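Long-range contacts in acetyl-CoA hydrolase/transferase family protein (Porphyromonas gingivalis, PDB 2NVV), which probably hydrolyses acetyl-CoA or transfers coenzyme A from an acyl-CoA to acetate, and binds zinc: residues Pro186-Ile194 / Asp326-Glu334; Asp68-Val77 / Gln84-Leu92. All coordinates share one frame; numbering follows the deposited sequence.

Contact 1. Residues Pro186-Ile194 / Asp326-Glu334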
loop_
_atom_site.group_PDB
_atom_site.type_symbol
_atom_site.label_atom_id
_atom_site.label_comp_id
_atom_site.label_asym_id
_atom_site.label_seq_id
_atom_site.Cartn_x
_atom_site.Cartn_y
_atom_site.Cartn_z
ATOM N N PRO A 186 -0.714 8.289 19.366
ATOM C CA PRO A 186 -0.520 9.708 19.678
ATOM C C PRO A 186 0.731 10.482 19.246
ATOM O O PRO A 186 1.321 11.202 20.054
ATOM C CB PRO A 186 -0.734 9.753 21.191
ATOM C CG PRO A 186 -0.215 8.444 21.638
ATOM C CD PRO A 186 -0.772 7.491 20.607
ATOM N N VAL A 187 1.135 10.360 17.988
ATOM C CA VAL A 187 2.273 11.133 17.527
ATOM C C VAL A 187 1.757 12.085 16.460
ATOM O O VAL A 187 1.281 11.668 15.401
ATOM C CB VAL A 187 3.430 10.234 16.985
ATOM C CG1 VAL A 187 2.876 9.138 16.136
ATOM C CG2 VAL A 187 4.413 11.058 16.167
ATOM N N TYR A 188 1.825 13.376 16.774
ATOM C CA TYR A 188 1.358 14.428 15.881
ATOM C C TYR A 188 2.524 15.286 15.385
ATOM O O TYR A 188 2.358 16.165 14.537
ATOM C CB TYR A 188 0.334 15.282 16.625
ATOM C CG TYR A 188 -0.742 14.435 17.274
ATOM C CD1 TYR A 188 -1.824 13.964 16.534
ATOM C CD2 TYR A 188 -0.624 14.025 18.598
ATOM C CE1 TYR A 188 -2.761 13.089 17.099
ATOM C CE2 TYR A 188 -1.549 13.156 19.169
ATOM C CZ TYR A 188 -2.612 12.689 18.411
ATOM O OH TYR A 188 -3.509 11.799 18.966
ATOM N N THR A 189 3.704 15.000 15.919
ATOM C CA THR A 189 4.936 15.696 15.575
ATOM C C THR A 189 6.014 14.619 15.555
ATOM O O THR A 189 5.949 13.658 16.323
ATOM C CB THR A 189 5.275 16.752 16.651
ATOM O OG1 THR A 189 4.355 17.846 16.543
ATOM C CG2 THR A 189 6.692 17.249 16.503
ATOM N N PRO A 190 7.023 14.758 14.679
ATOM C CA PRO A 190 8.044 13.712 14.669
ATOM C C PRO A 190 8.821 13.508 15.971
ATOM O O PRO A 190 9.472 12.481 16.138
ATOM C CB PRO A 190 8.934 14.100 13.483
ATOM C CG PRO A 190 8.721 15.555 13.336
ATOM C CD PRO A 190 7.259 15.734 13.603
ATOM N N SER A 191 8.725 14.449 16.907
ATOM C CA SER A 191 9.455 14.324 18.171
ATOM C C SER A 191 8.583 13.972 19.372
ATOM O O SER A 191 9.027 14.070 20.513
ATOM C CB SER A 191 10.210 15.614 18.472
ATOM O OG SER A 191 9.310 16.686 18.675
ATOM N N ASP A 192 7.349 13.554 19.121
ATOM C CA ASP A 192 6.446 13.207 20.210
ATOM C C ASP A 192 6.754 11.853 20.833
ATOM O O ASP A 192 6.967 10.866 20.125
ATOM C CB ASP A 192 4.987 13.215 19.734
ATOM C CG ASP A 192 4.461 14.611 19.478
ATOM O OD1 ASP A 192 5.163 15.590 19.811
ATOM O OD2 ASP A 192 3.336 14.721 18.952
ATOM N N ARG A 193 6.779 11.824 22.164
ATOM C CA ARG A 193 7.020 10.601 22.916
ATOM C C ARG A 193 5.678 9.994 23.338
ATOM O O ARG A 193 4.802 10.690 23.864
ATOM C CB ARG A 193 7.854 10.892 24.164
ATOM C CG ARG A 193 9.299 11.255 23.891
ATOM C CD ARG A 193 10.138 10.987 25.126
ATOM N NE ARG A 193 11.568 10.980 24.839
ATOM C CZ ARG A 193 12.262 12.065 24.500
ATOM N NH1 ARG A 193 11.644 13.238 24.410
ATOM N NH2 ARG A 193 13.569 11.982 24.251
ATOM N N ILE A 194 5.513 8.697 23.112
ATOM C CA ILE A 194 4.277 8.045 23.495
ATOM C C ILE A 194 4.516 6.781 24.315
ATOM O O ILE A 194 3.571 6.169 24.793
ATOM C CB ILE A 194 3.423 7.715 22.245
ATOM C CG1 ILE A 194 4.152 6.705 21.345
ATOM C CG2 ILE A 194 3.146 8.998 21.466
ATOM C CD1 ILE A 194 3.392 6.364 20.083
ATOM N N ASP A 326 18.321 15.238 22.975
ATOM C CA ASP A 326 16.989 15.775 22.720
ATOM C C ASP A 326 16.687 16.003 21.235
ATOM O O ASP A 326 15.675 16.617 20.891
ATOM C CB ASP A 326 16.829 17.096 23.470
ATOM C CG ASP A 326 18.019 18.021 23.259
ATOM O OD1 ASP A 326 19.130 17.677 23.727
ATOM O OD2 ASP A 326 17.853 19.084 22.618
ATOM N N LYS A 327 17.555 15.515 20.354
ATOM C CA LYS A 327 17.344 15.708 18.923
ATOM C C LYS A 327 17.187 14.412 18.160
ATOM O O LYS A 327 16.823 14.421 16.984
ATOM C CB LYS A 327 18.491 16.506 18.320
ATOM C CG LYS A 327 18.611 17.915 18.848
ATOM C CD LYS A 327 19.852 18.612 18.296
ATOM C CE LYS A 327 19.967 20.016 18.881
ATOM N NZ LYS A 327 19.855 19.996 20.373
ATOM N N ILE A 328 17.459 13.297 18.831
ATOM C CA ILE A 328 17.344 11.990 18.205
ATOM C C ILE A 328 16.389 11.150 19.014
ATOM O O ILE A 328 16.453 11.155 20.230
ATOM C CB ILE A 328 18.702 11.259 18.159
ATOM C CG1 ILE A 328 19.718 12.085 17.368
ATOM C CG2 ILE A 328 18.524 9.874 17.534
ATOM C CD1 ILE A 328 21.135 11.587 17.519
ATOM N N LEU A 329 15.499 10.436 18.338
ATOM C CA LEU A 329 14.547 9.572 19.024
ATOM C C LEU A 329 14.405 8.295 18.213
ATOM O O LEU A 329 14.097 8.353 17.024
ATOM C CB LEU A 329 13.188 10.257 19.151
ATOM C CG LEU A 329 12.166 9.588 20.075
ATOM C CD1 LEU A 329 12.687 9.555 21.510
ATOM C CD2 LEU A 329 10.873 10.364 20.002
ATOM N N LEU A 330 14.655 7.150 18.850
ATOM C CA LEU A 330 14.551 5.865 18.171
ATOM C C LEU A 330 13.279 5.130 18.593
ATOM O O LEU A 330 12.983 5.007 19.786
ATOM C CB LEU A 330 15.786 5.011 18.462
ATOM C CG LEU A 330 17.135 5.637 18.098
ATOM C CD1 LEU A 330 18.234 4.629 18.327
ATOM C CD2 LEU A 330 17.137 6.069 16.658
ATOM N N ARG A 331 12.538 4.640 17.600
ATOM C CA ARG A 331 11.278 3.942 17.835
ATOM C C ARG A 331 11.263 2.548 17.203
ATOM O O ARG A 331 12.104 2.220 16.356
ATOM C CB ARG A 331 10.119 4.742 17.233
ATOM C CG ARG A 331 10.104 6.238 17.528
ATOM C CD ARG A 331 9.117 6.920 16.590
ATOM N NE ARG A 331 9.073 8.374 16.730
ATOM C CZ ARG A 331 8.393 9.011 17.679
ATOM N NH1 ARG A 331 8.406 10.339 17.732
ATOM N NH2 ARG A 331 7.693 8.323 18.577
ATOM N N PRO A 332 10.307 1.700 17.621
ATOM C CA PRO A 332 10.225 0.355 17.044
ATOM C C PRO A 332 9.725 0.611 15.632
ATOM O O PRO A 332 9.046 1.597 15.409
ATOM C CB PRO A 332 9.169 -0.329 17.912
ATOM C CG PRO A 332 9.250 0.417 19.222
ATOM C CD PRO A 332 9.371 1.839 18.750
ATOM N N GLN A 333 10.052 -0.261 14.685
ATOM C CA GLN A 333 9.625 -0.065 13.298
ATOM C C GLN A 333 8.100 -0.052 13.175
ATOM O O GLN A 333 7.536 0.417 12.181
ATOM C CB GLN A 333 10.236 -1.149 12.402
ATOM C CG GLN A 333 9.795 -2.566 12.714
ATOM C CD GLN A 333 10.753 -3.596 12.142
ATOM O OE1 GLN A 333 11.912 -3.670 12.554
ATOM N NE2 GLN A 333 10.282 -4.388 11.187
ATOM N N GLU A 334 7.426 -0.557 14.198
ATOM C CA GLU A 334 5.975 -0.559 14.188
ATOM C C GLU A 334 5.497 0.880 14.205
ATOM O O GLU A 334 4.431 1.194 13.695
ATOM C CB GLU A 334 5.431 -1.307 15.406
ATOM C CG GLU A 334 3.965 -1.035 15.692
ATOM C CD GLU A 334 3.306 -2.131 16.511
ATOM O OE1 GLU A 334 3.948 -2.669 17.444
ATOM O OE2 GLU A 334 2.132 -2.447 16.221
#
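R331 sets its guanidinium edge against the turn T189-D192, meeting two of its carbonyl oxygens. NH1 donates to P190 O at 2.9 Å and to D192 O at 2.8 Å, and NH2 gives D192 O a second, longer bond of 3.1 Å. Both nitrogens therefore grip D192 O end-on; NH2 lies almost in line with the C=O bond, whereas P190 O is approached from above its carbonyl plane. Both acceptors sit in the guanidinium plane. The chain of R331 is extended from CG to NE, which carries the charge from the end of strand 328-330 to the turn. That strand is an outer member of a three-stranded parallel sheet, and the turn is a type I beta turn closed by a bond from D192 N to T189 O. The D192 carboxylate turns back into its own segment, where OD2 accepts from Y188 N. R331 NE donates to S303 OG, helping to fix the group's rotation. L329 CD2, also of 326-334, sits over one face of this group, toward its rim, and V187 CG2 over the opposite one. L329 CD1 lies over a face of the R193 guanidinium, 3.8 Å from R193 NH2, a nitrogen that donates to G169 O.

Contact 2. Residues Asp68-Val77 / Gln84-Leu92; sequences DGVLAQADAV and QSNKDLRNL
A72 packs its methyl group onto the backbone of L89 where two consecutive helices of a parallel alpha/beta domain meet, helix 65-73 leading through strand 77-81 into helix 87-94. The axes of segments 68-73 and 87-92 approach to 7.8 Å and cross at 43°. Apolar packing dominates: A72 CB lies 3.6 Å from L89 CA, and L92 CD2 comes within 4.0 Å of A72 CB. V77 CG2 closes the same patch, 4.2 Å from L92 CD2. L92 holds CG anti to its backbone N (chi1 -175°), which carries CD2 to A72 and V77 while CD1 meets D75 OD1, on the positive-phi residue of the Schellman motif ending the first helix. Polar groups border this apolar patch. The D68 side chain runs obliquely to that of L89, whose CD2 touches the carboxylate; OD1 is salt-bridged to R80 and OD2 hydrogen-bonded to T63. Q73 and D88 also cross, their amide and carboxylate planes 47° apart, NE2 and OD2 too poorly aligned to bond. N86, the N-cap of the second helix, lays its amide against G69, with OD1 3.3 Å from G69 CA. That oxygen accepts from L89 N at 2.8 Å, in the plane of its own carbonyl.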
loop_
_atom_site.group_PDB
_atom_site.type_symbol
_atom_site.label_atom_id
_atom_site.label_comp_id
_atom_site.label_asym_id
_atom_site.label_seq_id
_atom_site.Cartn_x
_atom_site.Cartn_y
_atom_site.Cartn_z
ATOM N N ASP A 68 23.364 -12.857 10.320
ATOM C CA ASP A 68 22.894 -13.565 9.136
ATOM C C ASP A 68 24.046 -14.272 8.437
ATOM O O ASP A 68 23.932 -15.416 8.023
ATOM C CB ASP A 68 22.250 -12.598 8.140
ATOM C CG ASP A 68 20.881 -12.147 8.565
ATOM O OD1 ASP A 68 20.099 -12.998 9.031
ATOM O OD2 ASP A 68 20.579 -10.943 8.414
ATOM N N GLY A 69 25.159 -13.571 8.293
ATOM C CA GLY A 69 26.304 -14.160 7.629
ATOM C C GLY A 69 26.753 -15.467 8.245
ATOM O O GLY A 69 26.757 -16.508 7.587
ATOM N N VAL A 70 27.131 -15.417 9.515
ATOM C CA VAL A 70 27.595 -16.610 10.200
ATOM C C VAL A 70 26.516 -17.711 10.225
ATOM O O VAL A 70 26.816 -18.894 10.023
ATOM C CB VAL A 70 28.057 -16.265 11.645
ATOM C CG1 VAL A 70 26.871 -15.853 12.505
ATOM C CG2 VAL A 70 28.777 -17.449 12.244
ATOM N N LEU A 71 25.264 -17.317 10.450
ATOM C CA LEU A 71 24.164 -18.270 10.513
ATOM C C LEU A 71 23.903 -18.905 9.153
ATOM O O LEU A 71 23.569 -20.089 9.059
ATOM C CB LEU A 71 22.904 -17.572 11.035
ATOM C CG LEU A 71 22.422 -17.876 12.470
ATOM C CD1 LEU A 71 23.485 -18.631 13.271
ATOM C CD2 LEU A 71 22.037 -16.563 13.165
ATOM N N ALA A 72 24.060 -18.117 8.098
ATOM C CA ALA A 72 23.854 -18.602 6.742
ATOM C C ALA A 72 24.989 -19.539 6.333
ATOM O O ALA A 72 24.745 -20.561 5.711
ATOM C CB ALA A 72 23.774 -17.422 5.772
ATOM N N GLN A 73 26.228 -19.181 6.672
ATOM C CA GLN A 73 27.380 -20.012 6.339
ATOM C C GLN A 73 27.247 -21.337 7.078
ATOM O O GLN A 73 27.741 -22.367 6.626
ATOM C CB GLN A 73 28.687 -19.330 6.757
ATOM C CG GLN A 73 28.959 -18.001 6.090
ATOM C CD GLN A 73 30.314 -17.410 6.481
ATOM O OE1 GLN A 73 30.682 -17.364 7.665
ATOM N NE2 GLN A 73 31.058 -16.941 5.482
ATOM N N ALA A 74 26.581 -21.295 8.229
ATOM C CA ALA A 74 26.349 -22.483 9.050
ATOM C C ALA A 74 25.175 -23.298 8.512
ATOM O O ALA A 74 24.915 -24.407 8.980
ATOM C CB ALA A 74 26.069 -22.076 10.490
ATOM N N ASP A 75 24.471 -22.748 7.530
ATOM C CA ASP A 75 23.320 -23.420 6.940
ATOM C C ASP A 75 22.341 -23.810 8.053
ATOM O O ASP A 75 21.885 -24.939 8.134
ATOM C CB ASP A 75 23.782 -24.658 6.155
ATOM C CG ASP A 75 22.653 -25.302 5.341
ATOM O OD1 ASP A 75 21.687 -24.593 4.979
ATOM O OD2 ASP A 75 22.739 -26.516 5.055
ATOM N N ALA A 76 22.019 -22.845 8.909
ATOM C CA ALA A 76 21.123 -23.085 10.035
ATOM C C ALA A 76 19.921 -22.171 9.991
ATOM O O ALA A 76 19.344 -21.855 11.026
ATOM C CB ALA A 76 21.884 -22.887 11.361
ATOM N N VAL A 77 19.536 -21.751 8.796
ATOM C CA VAL A 77 18.396 -20.858 8.647
ATOM C C VAL A 77 17.192 -21.619 8.113
ATOM O O VAL A 77 17.153 -21.928 6.923
ATOM C CB VAL A 77 18.711 -19.716 7.642
ATOM C CG1 VAL A 77 17.552 -18.751 7.573
ATOM C CG2 VAL A 77 19.990 -19.007 8.032
ATOM N N GLN A 84 16.702 -8.621 4.842
ATOM C CA GLN A 84 18.089 -9.022 5.038
ATOM C C GLN A 84 18.969 -8.242 4.080
ATOM O O GLN A 84 18.484 -7.625 3.131
ATOM C CB GLN A 84 18.292 -10.538 4.839
ATOM C CG GLN A 84 17.957 -11.113 3.463
ATOM C CD GLN A 84 18.954 -10.727 2.386
ATOM O OE1 GLN A 84 20.181 -10.792 2.594
ATOM N NE2 GLN A 84 18.438 -10.342 1.216
ATOM N N SER A 85 20.268 -8.265 4.345
ATOM C CA SER A 85 21.224 -7.550 3.528
ATOM C C SER A 85 22.647 -8.121 3.661
ATOM O O SER A 85 23.617 -7.380 3.746
ATOM C CB SER A 85 21.191 -6.075 3.923
ATOM O OG SER A 85 22.192 -5.365 3.233
ATOM N N ASN A 86 22.756 -9.445 3.678
ATOM C CA ASN A 86 24.041 -10.132 3.792
ATOM C C ASN A 86 24.258 -11.050 2.587
ATOM O O ASN A 86 23.372 -11.817 2.221
ATOM C CB ASN A 86 24.079 -10.940 5.093
ATOM C CG ASN A 86 25.250 -11.902 5.154
ATOM O OD1 ASN A 86 25.138 -13.058 4.738
ATOM N ND2 ASN A 86 26.385 -11.431 5.665
ATOM N N LYS A 87 25.444 -10.971 1.983
ATOM C CA LYS A 87 25.784 -11.759 0.795
ATOM C C LYS A 87 25.653 -13.267 0.946
ATOM O O LYS A 87 25.194 -13.949 0.036
ATOM C CB LYS A 87 27.203 -11.413 0.335
ATOM C CG LYS A 87 28.319 -11.858 1.278
ATOM C CD LYS A 87 29.555 -10.966 1.132
ATOM C CE LYS A 87 29.981 -10.816 -0.319
ATOM N NZ LYS A 87 30.951 -9.702 -0.515
ATOM N N ASP A 88 26.066 -13.790 2.091
ATOM C CA ASP A 88 25.976 -15.218 2.345
ATOM C C ASP A 88 24.521 -15.652 2.436
ATOM O O ASP A 88 24.125 -16.641 1.811
ATOM C CB ASP A 88 26.721 -15.577 3.636
ATOM C CG ASP A 88 28.219 -15.367 3.514
ATOM O OD1 ASP A 88 28.819 -15.988 2.615
ATOM O OD2 ASP A 88 28.787 -14.579 4.303
ATOM N N LEU A 89 23.726 -14.918 3.210
ATOM C CA LEU A 89 22.315 -15.242 3.345
ATOM C C LEU A 89 21.605 -15.039 2.009
ATOM O O LEU A 89 20.775 -15.847 1.620
ATOM C CB LEU A 89 21.661 -14.375 4.422
ATOM C CG LEU A 89 20.151 -14.570 4.613
ATOM C CD1 LEU A 89 19.833 -16.050 4.828
ATOM C CD2 LEU A 89 19.677 -13.732 5.799
ATOM N N ARG A 90 21.948 -13.961 1.307
ATOM C CA ARG A 90 21.350 -13.653 0.012
ATOM C C ARG A 90 21.565 -14.763 -1.001
ATOM O O ARG A 90 20.653 -15.098 -1.755
ATOM C CB ARG A 90 21.922 -12.353 -0.530
ATOM C CG ARG A 90 21.367 -11.919 -1.895
ATOM C CD ARG A 90 21.573 -10.420 -2.075
ATOM N NE ARG A 90 22.914 -10.044 -1.647
ATOM C CZ ARG A 90 23.206 -8.982 -0.906
ATOM N NH1 ARG A 90 24.466 -8.742 -0.577
ATOM N NH2 ARG A 90 22.257 -8.161 -0.489
ATOM N N ASN A 91 22.764 -15.336 -1.024
ATOM C CA ASN A 91 23.060 -16.428 -1.951
ATOM C C ASN A 91 22.306 -17.675 -1.516
ATOM O O ASN A 91 21.727 -18.382 -2.339
ATOM C CB ASN A 91 24.560 -16.720 -1.971
ATOM C CG ASN A 91 25.356 -15.610 -2.613
ATOM O OD1 ASN A 91 26.583 -15.554 -2.474
ATOM N ND2 ASN A 91 24.669 -14.719 -3.323
ATOM N N LEU A 92 22.325 -17.942 -0.211
ATOM C CA LEU A 92 21.628 -19.097 0.345
ATOM C C LEU A 92 20.171 -19.051 -0.113
ATOM O O LEU A 92 19.589 -20.068 -0.481
ATOM C CB LEU A 92 21.693 -19.049 1.870
ATOM C CG LEU A 92 21.116 -20.225 2.655
ATOM C CD1 LEU A 92 21.931 -21.464 2.353
ATOM C CD2 LEU A 92 21.142 -19.928 4.149
#

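Overall arrangement
Contacts 1 and 2 lie on opposite sides of the chain's centre, their own centres 32 Å apart and their nearest atoms about 10 Å apart, without touching. Along the chain they are in series. Contact 2 joins neighbouring helices within the N-terminal family region, whereas contact 1 brings a loop of that region to a strand of the C-terminal one. Contact 2 lies next to the predicted CoA site, Q84 being about 4 Å from N374, side chain to side chain, while contact 1 is farther from a predicted catalytic residue, the side chain of R331 being about 10 Å from that of E284, the predicted thioester-forming glutamate. A bound zinc ion lies about 12 Å from the side chain of Q84.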